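Local coordinates for protein apical membrane antigen 1 (PDB 3ZLE) that may play a role in host cell invasion, as a sporozoite surface antigen of Toxoplasma gondii linked to the moving junction, at residues 75-78 with 83-86; 57-60 with 66-69; 7-12 with 375-380. All coordinates share one frame; numbering follows the deposited sequence.

Interaction 2 joins strand 55-59 to the long loop that leads to strand 103-104; interaction 1 lies wholly within that loop, and both belong to the AMA1 family region. Interaction 2 closes first along the chain and interaction 1 follows; their centres are 14 Å apart, and the carbonyl oxygen of G86 packs on the methyl of M59. Interaction 3 lies on the other side of the chain's centre, 44 Å from interaction 2 and 56 Å from interaction 1, centre to centre. It joins the residues before helix 13-20 to strand 376-383 of the C-terminal disulfide-rich region. Two local contacts thus lie at one end of this ectodomain, and one between residues near its sequence termini lies at the other.

Interaction 1. Residues 75-78 with 83-86; sequences TSND and PLPG
L84 reaches across to the backbone of N77 and D78 where a long surface loop of the AMA1 family region folds back on itself, neither side forming helix or strand. The fit is tight only around the leucine's forked end. L84 sends its two methyls toward the 75-78 backbone, its CG lying opposite the backbone N (chi1 -168°): CD1 sits 3.3 Å from the amide N of D78 and 4.0 Å from D78 CB, while CD2 lies 4.1 Å from N77 CA and 4.2 Å from the carbonyl O of S76. P74 and W282 also touch L84, and W282 touches N77 as well, so the leucine is packed from beyond the two segments too. No hydrogen bond joins the segments here. The 83-86 side is secured elsewhere: the L84 backbone bonds to T183, and the carbonyl O of P83, which follows a cis peptide bond, accepts from the hydroxyl of Y65.

The other side is looser and open to solvent. S76 is exposed, its side chain about 7 Å from a bound N-acetylglucosamine. The D78 carboxylate turns from L84 toward its own turn, where OD1 accepts from the backbone N of S80 and OD2 makes a long, weak ion pair with K81. At the exposed end, S76 OG makes a weak hydrogen bond of 3.3 Å to the carbonyl O of N77.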
# COMPACT_ATOMS: atom_id res chain seq x y z
N THR A 75 -24.70 7.01 12.03
CA THR A 75 -25.31 6.06 12.99
C THR A 75 -26.78 5.78 12.67
O THR A 75 -27.36 4.80 13.17
CB THR A 75 -25.23 6.58 14.45
OG1 THR A 75 -25.63 7.96 14.47
CG2 THR A 75 -23.81 6.45 15.00
N SER A 76 -27.40 6.65 11.89
CA SER A 76 -28.77 6.43 11.44
C SER A 76 -28.91 7.00 10.05
O SER A 76 -28.25 7.99 9.71
CB SER A 76 -29.77 7.13 12.37
OG SER A 76 -29.74 8.53 12.17
N ASN A 77 -29.83 6.44 9.28
CA ASN A 77 -30.22 7.06 8.03
C ASN A 77 -30.90 8.40 8.23
O ASN A 77 -31.44 8.69 9.30
CB ASN A 77 -31.11 6.14 7.20
CG ASN A 77 -31.06 6.46 5.73
OD1 ASN A 77 -30.31 7.35 5.31
ND2 ASN A 77 -31.80 5.71 4.93
N ASP A 78 -30.74 9.28 7.24
CA ASP A 78 -31.71 10.32 6.97
C ASP A 78 -32.18 10.14 5.53
O ASP A 78 -31.43 10.37 4.58
CB ASP A 78 -31.10 11.71 7.19
CG ASP A 78 -32.13 12.83 7.06
OD1 ASP A 78 -33.16 12.64 6.39
OD2 ASP A 78 -31.89 13.92 7.63
N PRO A 83 -26.73 12.09 -1.30
CA PRO A 83 -26.28 10.93 -0.51
C PRO A 83 -26.21 11.22 0.98
O PRO A 83 -26.32 12.37 1.41
CB PRO A 83 -24.87 10.64 -1.06
CG PRO A 83 -24.40 11.97 -1.56
CD PRO A 83 -25.63 12.66 -2.10
N LEU A 84 -26.10 10.17 1.78
CA LEU A 84 -26.07 10.34 3.23
C LEU A 84 -24.70 10.90 3.68
O LEU A 84 -23.65 10.45 3.20
CB LEU A 84 -26.37 9.00 3.90
CG LEU A 84 -26.67 8.94 5.39
CD1 LEU A 84 -27.88 9.79 5.77
CD2 LEU A 84 -26.87 7.48 5.77
N PRO A 85 -24.70 12.00 4.46
CA PRO A 85 -23.46 12.59 4.94
C PRO A 85 -22.72 11.61 5.83
O PRO A 85 -23.33 10.72 6.39
CB PRO A 85 -23.93 13.80 5.76
CG PRO A 85 -25.24 14.16 5.14
CD PRO A 85 -25.87 12.83 4.81
N GLY A 86 -21.40 11.72 5.88
CA GLY A 86 -20.60 10.80 6.68
C GLY A 86 -19.27 10.49 6.02
O GLY A 86 -19.06 10.84 4.84

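Interaction 2. Residues 57-60 with 66-69; sequences IQMH and SNNF
I57 faces F69 and M59 faces N67 as the two backbones run in opposite directions, the CA atoms of M59 and N67 being 5.7 Å apart. Rather than a direct backbone bond, a water fills the gap: it accepts from M59 N at 2.9 Å and donates to N67 O at 2.6 Å. N67 has left-handed backbone angles, and its side-chain amide reaches M59. ND2 gives a weak hydrogen bond of 3.2 Å to M59 O, bent to 141° at the hydrogen, while OD1 accepts a hydrogen bond from the backbone N of Q61. The carboxamide therefore meets both M59 and the backbone at Q61.

Beyond this polar end the contact is apolar. The phenyl ring of F69 lies broadside against I57: the backbone N of I57 stands over the ring centre, 3.7 Å above its plane, and I57 CB makes a CH-pi contact over the same face, 4.0 Å from the centroid. The M59 chain, bent at chi3 (-60°), passes its sulfur by F69 CB and sets CE 3.3 Å from the backbone N of N68. F88 adds to the cluster, touching I57, M59 and F69 alike.

On its other edge the strand pairs with 187-191, Q58 bonding to E188. The whole is a water-bridged antiparallel return of a loop along one edge of a two-stranded sheet, within the AMA1 family region of the PAN clan.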
# COMPACT_ATOMS: atom_id res chain seq x y z
N ILE A 57 -9.03 7.14 0.73
CA ILE A 57 -10.22 6.89 -0.06
C ILE A 57 -10.75 8.23 -0.53
O ILE A 57 -11.29 8.97 0.24
CB ILE A 57 -11.32 6.26 0.78
CG1 ILE A 57 -10.87 4.96 1.45
CG2 ILE A 57 -12.62 6.17 -0.02
CD1 ILE A 57 -10.31 3.92 0.52
N GLN A 58 -10.61 8.50 -1.82
CA GLN A 58 -11.23 9.66 -2.46
C GLN A 58 -12.76 9.53 -2.54
O GLN A 58 -13.29 8.59 -3.14
CB GLN A 58 -10.64 9.77 -3.87
CG GLN A 58 -11.33 10.76 -4.77
CD GLN A 58 -10.76 12.16 -4.59
OE1 GLN A 58 -11.41 13.04 -4.00
NE2 GLN A 58 -9.47 12.30 -4.89
N MET A 59 -13.47 10.50 -1.99
CA MET A 59 -14.94 10.49 -2.05
C MET A 59 -15.48 11.47 -3.07
O MET A 59 -14.75 12.31 -3.58
CB MET A 59 -15.50 10.78 -0.67
CG MET A 59 -15.03 9.76 0.34
SD MET A 59 -16.18 9.58 1.70
CE MET A 59 -16.16 11.24 2.33
N HIS A 60 -16.77 11.37 -3.39
CA HIS A 60 -17.34 12.20 -4.41
C HIS A 60 -18.72 12.70 -4.06
O HIS A 60 -19.61 12.76 -4.93
CB HIS A 60 -17.37 11.49 -5.76
CG HIS A 60 -16.01 11.11 -6.27
ND1 HIS A 60 -15.23 11.97 -7.00
CD2 HIS A 60 -15.33 9.95 -6.21
CE1 HIS A 60 -14.12 11.35 -7.38
NE2 HIS A 60 -14.16 10.12 -6.90
N SER A 66 -18.81 17.57 3.39
CA SER A 66 -17.44 17.49 3.89
C SER A 66 -16.54 16.66 2.96
O SER A 66 -15.43 17.07 2.61
CB SER A 66 -17.43 16.89 5.30
OG SER A 66 -16.13 16.99 5.87
N ASN A 67 -17.04 15.54 2.46
CA ASN A 67 -16.27 14.72 1.52
C ASN A 67 -14.92 14.26 2.09
O ASN A 67 -13.94 14.10 1.36
CB ASN A 67 -16.04 15.50 0.22
CG ASN A 67 -16.11 14.61 -0.99
OD1 ASN A 67 -16.77 13.58 -0.99
ND2 ASN A 67 -15.39 14.99 -2.03
N ASN A 68 -14.86 14.08 3.40
CA ASN A 68 -13.65 13.61 4.06
C ASN A 68 -13.89 12.20 4.60
O ASN A 68 -14.80 11.98 5.37
CB ASN A 68 -13.30 14.57 5.17
CG ASN A 68 -11.97 14.25 5.85
OD1 ASN A 68 -11.41 13.18 5.64
ND2 ASN A 68 -11.54 15.12 6.75
N PHE A 69 -13.16 11.23 4.11
CA PHE A 69 -13.45 9.87 4.48
C PHE A 69 -13.09 9.55 5.95
O PHE A 69 -13.42 8.49 6.46
CB PHE A 69 -12.79 8.90 3.51
CG PHE A 69 -11.42 8.48 3.92
CD1 PHE A 69 -10.32 9.33 3.72
CD2 PHE A 69 -11.18 7.17 4.34
CE1 PHE A 69 -9.03 8.93 4.07
CE2 PHE A 69 -9.88 6.74 4.67
CZ PHE A 69 -8.80 7.61 4.50
O HOH W 1 -12.74 12.99 -0.69

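Interaction 3. Residues 7-12 with 375-380; sequences NPWATT and NQFDQT
P8 O accepts from the backbone N of T11 at 2.9 Å, a bond that helps fold residues 8-10 into a short 3-10 turn and so presents P8 and W9 together to F377. N7 begins the turn: its OD1 accepts from W9 N at 3.0 Å in an Asx turn, the donor standing 50° out of the carbonyl plane, while ND2 binds the carbonyl O of D325.

The indole of W9, with CG anti to its carbonyl carbon (chi1 -65°), meets F377 from the opposite direction in an offset stack. The six-membered ring and the phenyl have centroids 4.6 Å apart and planes inclined by 19°; W9 CZ2 stands over the centre of the F377 ring, whereas F377 CZ falls toward the rim of the indole. P8 completes the contact at the phenyl edge, its CG 4.1 Å from F377 CE1. Two edge-to-face partners extend the cluster, F15 on F377 and F327 on W9.

No hydrogen bond crosses between the segments. Their cohesion is therefore aromatic and apolar: OD1 of N7 is used within the turn and ND2 by D325, and the buried contact packs the N-terminal turn against strand 376-383, probably held largely by shape and dispersion.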
# COMPACT_ATOMS: atom_id res chain seq x y z
N ASN A 7 24.18 -13.99 -6.67
CA ASN A 7 23.43 -12.83 -6.24
C ASN A 7 23.82 -12.33 -4.87
O ASN A 7 23.57 -12.99 -3.88
CB ASN A 7 21.95 -13.14 -6.29
CG ASN A 7 21.11 -11.91 -6.14
OD1 ASN A 7 21.63 -10.85 -5.80
ND2 ASN A 7 19.84 -12.03 -6.40
N PRO A 8 24.46 -11.15 -4.80
CA PRO A 8 24.94 -10.69 -3.51
C PRO A 8 23.78 -10.32 -2.55
O PRO A 8 23.99 -10.26 -1.35
CB PRO A 8 25.72 -9.43 -3.87
CG PRO A 8 25.04 -8.93 -5.09
CD PRO A 8 24.76 -10.18 -5.86
N TRP A 9 22.59 -10.07 -3.09
CA TRP A 9 21.41 -9.81 -2.30
C TRP A 9 20.91 -10.98 -1.42
O TRP A 9 20.11 -10.77 -0.51
CB TRP A 9 20.29 -9.27 -3.18
CG TRP A 9 20.71 -7.92 -3.74
CD1 TRP A 9 21.41 -7.71 -4.89
CD2 TRP A 9 20.68 -6.66 -3.05
NE1 TRP A 9 21.74 -6.38 -5.01
CE2 TRP A 9 21.36 -5.72 -3.86
CE3 TRP A 9 20.22 -6.25 -1.78
CZ2 TRP A 9 21.51 -4.39 -3.50
CZ3 TRP A 9 20.37 -4.90 -1.42
CH2 TRP A 9 20.98 -3.99 -2.29
N ALA A 10 21.44 -12.18 -1.66
CA ALA A 10 21.22 -13.32 -0.79
C ALA A 10 22.46 -13.66 0.05
O ALA A 10 22.46 -14.61 0.80
CB ALA A 10 20.75 -14.53 -1.60
N THR A 11 23.46 -12.78 0.01
CA THR A 11 24.82 -13.12 0.43
C THR A 11 25.09 -12.67 1.85
O THR A 11 26.15 -12.95 2.42
CB THR A 11 25.84 -12.46 -0.50
OG1 THR A 11 26.45 -13.46 -1.32
CG2 THR A 11 26.91 -11.70 0.28
N THR A 12 24.13 -11.98 2.43
CA THR A 12 24.36 -11.27 3.66
C THR A 12 23.01 -11.10 4.30
O THR A 12 22.02 -10.93 3.61
CB THR A 12 24.98 -9.88 3.37
OG1 THR A 12 26.41 -10.00 3.35
CG2 THR A 12 24.55 -8.85 4.40
N ASN A 375 32.15 1.73 0.38
CA ASN A 375 31.06 1.09 1.08
C ASN A 375 29.68 1.20 0.46
O ASN A 375 28.68 0.98 1.15
CB ASN A 375 31.04 1.52 2.54
CG ASN A 375 32.18 0.92 3.31
OD1 ASN A 375 32.92 0.08 2.79
ND2 ASN A 375 32.30 1.31 4.55
N GLN A 376 29.61 1.46 -0.84
CA GLN A 376 28.31 1.50 -1.53
C GLN A 376 28.26 0.56 -2.72
O GLN A 376 29.28 0.30 -3.34
CB GLN A 376 27.93 2.93 -1.95
CG GLN A 376 27.51 3.81 -0.78
CD GLN A 376 27.17 5.23 -1.21
OE1 GLN A 376 26.84 5.49 -2.37
NE2 GLN A 376 27.22 6.17 -0.25
N PHE A 377 27.11 -0.05 -2.94
CA PHE A 377 26.93 -0.91 -4.08
C PHE A 377 27.24 -0.14 -5.35
O PHE A 377 26.83 1.03 -5.49
CB PHE A 377 25.50 -1.46 -4.13
CG PHE A 377 25.35 -2.78 -3.44
CD1 PHE A 377 25.72 -3.95 -4.08
CD2 PHE A 377 24.94 -2.84 -2.11
CE1 PHE A 377 25.57 -5.17 -3.45
CE2 PHE A 377 24.83 -4.06 -1.45
CZ PHE A 377 25.12 -5.23 -2.13
N ASP A 378 27.96 -0.79 -6.26
CA ASP A 378 28.23 -0.19 -7.55
C ASP A 378 28.10 -1.23 -8.66
O ASP A 378 28.53 -2.38 -8.52
CB ASP A 378 29.62 0.44 -7.55
CG ASP A 378 29.74 1.60 -8.55
OD1 ASP A 378 28.74 2.33 -8.76
OD2 ASP A 378 30.83 1.76 -9.16
N GLN A 379 27.38 -0.85 -9.70
CA GLN A 379 27.22 -1.66 -10.89
C GLN A 379 27.74 -0.83 -12.07
O GLN A 379 27.21 0.23 -12.34
CB GLN A 379 25.76 -1.98 -11.13
CG GLN A 379 25.51 -2.95 -12.28
CD GLN A 379 24.25 -3.73 -12.09
OE1 GLN A 379 23.91 -4.07 -10.97
NE2 GLN A 379 23.49 -3.91 -13.16
N THR A 380 28.75 -1.33 -12.77
CA THR A 380 29.25 -0.59 -13.94
C THR A 380 29.55 -1.53 -15.09
O THR A 380 29.90 -2.68 -14.88
CB THR A 380 30.54 0.15 -13.62
OG1 THR A 380 31.50 -0.78 -13.13
CG2 THR A 380 30.31 1.24 -12.59